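Local structure of abietadiene synthase, chloroplastic (Abies grandis, 3S9V) at residues 623-631 with 696-706. The protein is a plant terpene synthase, a largely helical, multidomain member of the terpene synthase family with a metal-binding domain of the class I terpenoid fold. Sequence-based numbering, arbitrary orientation.
Sequences KYVPSFNEY and VASAIQCYMKD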
# COMPACT_ATOMS: atom_id res chain seq x y z
N LYS A 623 43.93 14.48 9.54
CA LYS A 623 43.12 14.05 10.68
C LYS A 623 42.31 15.21 11.23
O LYS A 623 42.34 15.50 12.42
CB LYS A 623 44.01 13.46 11.78
CG LYS A 623 44.65 12.13 11.40
CD LYS A 623 45.36 11.51 12.59
CE LYS A 623 45.94 10.16 12.26
NZ LYS A 623 46.58 9.53 13.45
N TYR A 624 41.59 15.88 10.33
CA TYR A 624 40.77 17.02 10.70
C TYR A 624 39.32 16.58 10.86
O TYR A 624 38.82 15.75 10.10
CB TYR A 624 40.87 18.10 9.62
CG TYR A 624 40.08 19.36 9.90
CD1 TYR A 624 40.35 20.15 11.02
CD2 TYR A 624 39.04 19.75 9.05
CE1 TYR A 624 39.62 21.31 11.28
CE2 TYR A 624 38.31 20.91 9.30
CZ TYR A 624 38.60 21.69 10.42
OH TYR A 624 37.88 22.84 10.67
N VAL A 625 38.66 17.14 11.86
CA VAL A 625 37.26 16.82 12.10
C VAL A 625 36.50 18.13 12.02
O VAL A 625 36.42 18.87 13.00
CB VAL A 625 37.07 16.20 13.49
CG1 VAL A 625 35.59 15.94 13.73
CG2 VAL A 625 37.86 14.91 13.59
N PRO A 626 35.93 18.44 10.85
CA PRO A 626 35.18 19.68 10.66
C PRO A 626 33.89 19.69 11.46
O PRO A 626 33.52 18.68 12.06
CB PRO A 626 34.93 19.70 9.16
CG PRO A 626 34.79 18.24 8.83
CD PRO A 626 35.93 17.63 9.61
N SER A 627 33.22 20.84 11.49
CA SER A 627 31.96 20.96 12.19
C SER A 627 30.93 20.12 11.43
O SER A 627 31.20 19.66 10.32
CB SER A 627 31.50 22.41 12.22
OG SER A 627 31.10 22.85 10.93
N PHE A 628 29.76 19.94 12.02
CA PHE A 628 28.70 19.17 11.39
C PHE A 628 28.31 19.76 10.03
O PHE A 628 28.39 19.08 9.00
CB PHE A 628 27.47 19.10 12.30
CG PHE A 628 26.37 18.23 11.75
CD1 PHE A 628 26.50 16.85 11.73
CD2 PHE A 628 25.21 18.80 11.24
CE1 PHE A 628 25.49 16.04 11.21
CE2 PHE A 628 24.19 18.00 10.72
CZ PHE A 628 24.34 16.62 10.70
N ASN A 629 27.88 21.02 10.03
CA ASN A 629 27.47 21.70 8.80
C ASN A 629 28.48 21.60 7.68
O ASN A 629 28.12 21.30 6.54
CB ASN A 629 27.18 23.17 9.08
CG ASN A 629 25.82 23.38 9.70
OD1 ASN A 629 25.47 22.75 10.69
ND2 ASN A 629 25.03 24.28 9.10
N GLU A 630 29.75 21.85 7.98
CA GLU A 630 30.77 21.78 6.95
C GLU A 630 30.93 20.36 6.46
O GLU A 630 31.04 20.13 5.26
CB GLU A 630 32.11 22.31 7.45
CG GLU A 630 33.22 22.18 6.40
CD GLU A 630 34.48 22.96 6.76
OE1 GLU A 630 35.04 22.72 7.85
OE2 GLU A 630 34.91 23.80 5.95
N TYR A 631 30.94 19.40 7.39
CA TYR A 631 31.10 18.00 7.01
C TYR A 631 29.94 17.54 6.14
O TYR A 631 30.14 17.07 5.01
CB TYR A 631 31.18 17.11 8.25
CG TYR A 631 31.13 15.63 7.92
CD1 TYR A 631 29.94 14.91 8.02
CD2 TYR A 631 32.26 14.96 7.46
CE1 TYR A 631 29.88 13.56 7.67
CE2 TYR A 631 32.22 13.60 7.11
CZ TYR A 631 31.02 12.91 7.22
OH TYR A 631 30.96 11.58 6.89
N VAL A 696 38.03 9.68 11.65
CA VAL A 696 37.39 10.23 12.84
C VAL A 696 36.38 11.32 12.48
O VAL A 696 35.83 11.98 13.36
CB VAL A 696 38.44 10.81 13.81
CG1 VAL A 696 37.80 11.13 15.15
CG2 VAL A 696 39.59 9.82 13.98
N ALA A 697 36.14 11.49 11.18
CA ALA A 697 35.20 12.51 10.72
C ALA A 697 33.93 11.91 10.14
O ALA A 697 33.95 11.32 9.05
CB ALA A 697 35.88 13.40 9.69
N SER A 698 32.82 12.04 10.86
CA SER A 698 31.55 11.51 10.40
C SER A 698 30.39 12.33 10.95
O SER A 698 30.58 13.20 11.80
CB SER A 698 31.39 10.04 10.82
OG SER A 698 31.11 9.91 12.21
N ALA A 699 29.19 12.04 10.47
CA ALA A 699 28.03 12.77 10.95
C ALA A 699 28.03 12.81 12.48
O ALA A 699 28.09 13.88 13.07
CB ALA A 699 26.76 12.11 10.44
N ILE A 700 27.97 11.64 13.11
CA ILE A 700 27.94 11.55 14.57
C ILE A 700 29.17 12.19 15.22
O ILE A 700 29.03 13.06 16.08
CB ILE A 700 27.84 10.08 15.06
CG1 ILE A 700 26.51 9.46 14.61
CG2 ILE A 700 27.90 10.04 16.58
CD1 ILE A 700 26.40 9.25 13.12
N GLN A 701 30.36 11.76 14.81
CA GLN A 701 31.60 12.28 15.36
C GLN A 701 31.67 13.80 15.33
O GLN A 701 32.07 14.44 16.31
CB GLN A 701 32.80 11.70 14.60
CG GLN A 701 32.92 10.19 14.74
CD GLN A 701 34.08 9.61 13.94
OE1 GLN A 701 34.09 9.65 12.71
NE2 GLN A 701 35.07 9.07 14.65
N CYS A 702 31.26 14.38 14.21
CA CYS A 702 31.28 15.82 14.03
C CYS A 702 30.24 16.53 14.89
O CYS A 702 30.51 17.60 15.45
CB CYS A 702 31.05 16.18 12.56
SG CYS A 702 32.42 15.72 11.47
N TYR A 703 29.06 15.94 15.01
CA TYR A 703 28.01 16.56 15.80
C TYR A 703 28.47 16.60 17.25
O TYR A 703 28.22 17.57 17.97
CB TYR A 703 26.70 15.78 15.71
CG TYR A 703 25.55 16.54 16.32
CD1 TYR A 703 25.13 17.75 15.77
CD2 TYR A 703 24.91 16.09 17.48
CE1 TYR A 703 24.12 18.49 16.35
CE2 TYR A 703 23.89 16.83 18.07
CZ TYR A 703 23.50 18.03 17.50
OH TYR A 703 22.49 18.78 18.07
N MET A 704 29.16 15.55 17.66
CA MET A 704 29.65 15.46 19.01
C MET A 704 30.73 16.51 19.25
O MET A 704 30.89 16.99 20.37
CB MET A 704 30.17 14.05 19.30
CG MET A 704 29.06 13.00 19.34
SD MET A 704 29.65 11.31 19.60
CE MET A 704 29.57 11.19 21.39
N LYS A 705 31.47 16.87 18.21
CA LYS A 705 32.52 17.87 18.37
C LYS A 705 31.92 19.27 18.48
O LYS A 705 32.51 20.16 19.08
CB LYS A 705 33.51 17.83 17.20
CG LYS A 705 34.87 18.44 17.55
CD LYS A 705 35.61 18.95 16.32
CE LYS A 705 34.86 20.12 15.69
NZ LYS A 705 35.61 20.75 14.56
N ASP A 706 30.74 19.46 17.89
CA ASP A 706 30.10 20.77 17.97
C ASP A 706 29.30 20.90 19.26
O ASP A 706 28.84 21.98 19.61
CB ASP A 706 29.18 21.00 16.77
CG ASP A 706 29.94 21.12 15.46
OD1 ASP A 706 30.92 21.89 15.41
OD2 ASP A 706 29.54 20.45 14.49
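Asp706 reaches from the short helix 699-706 to the first turn of helix 628-638 and takes a backbone amide there: Phe628 N donates to Asp706 OD2 over 2.5 Å, at 158°, on the carboxylate's syn side. This amide lies just after the N-cap Ser627, so the acid probably gains from the helix's positive end, and OD1 leans on Ser627 CB. The contact belongs to the all-helical metal-binding domain of the terpene synthase fold, where the loop leading out of helix 599-621 meets the stretch that follows helix 669-693. Next to Asp706, Lys705 runs antiparallel to the side chain of Val625, bends at its third torsion (65°) and gives NZ to Val625 O at 2.6 Å, nearly in line with the carbonyl. One turn earlier on the helix, Cys702 places its SG 3.9 Å from Val625 CG1 and 3.7 Å from Tyr631 CB; the sulfur also approaches the Tyr631 ring obliquely, 4.4 Å from its centroid. That ring lies with one face over Ser698 CA, at the start of helix 699-706. Its hydroxyl bonds Asp683 of helix 669-693, whose carboxylate also receives Ala699 N, so one acid ties the tyrosine to the helix start it covers. With CG anti to its N (chi1 -176°), Phe628 carries its ring toward Ala699 and Tyr703, and the edge of Tyr703 points at its face in a T-shaped pair, centroids 5.8 Å apart. The phenyl rim meets the backbone as well: CD1 stands 3.6 Å from Ala699 O, which lies in the ring plane.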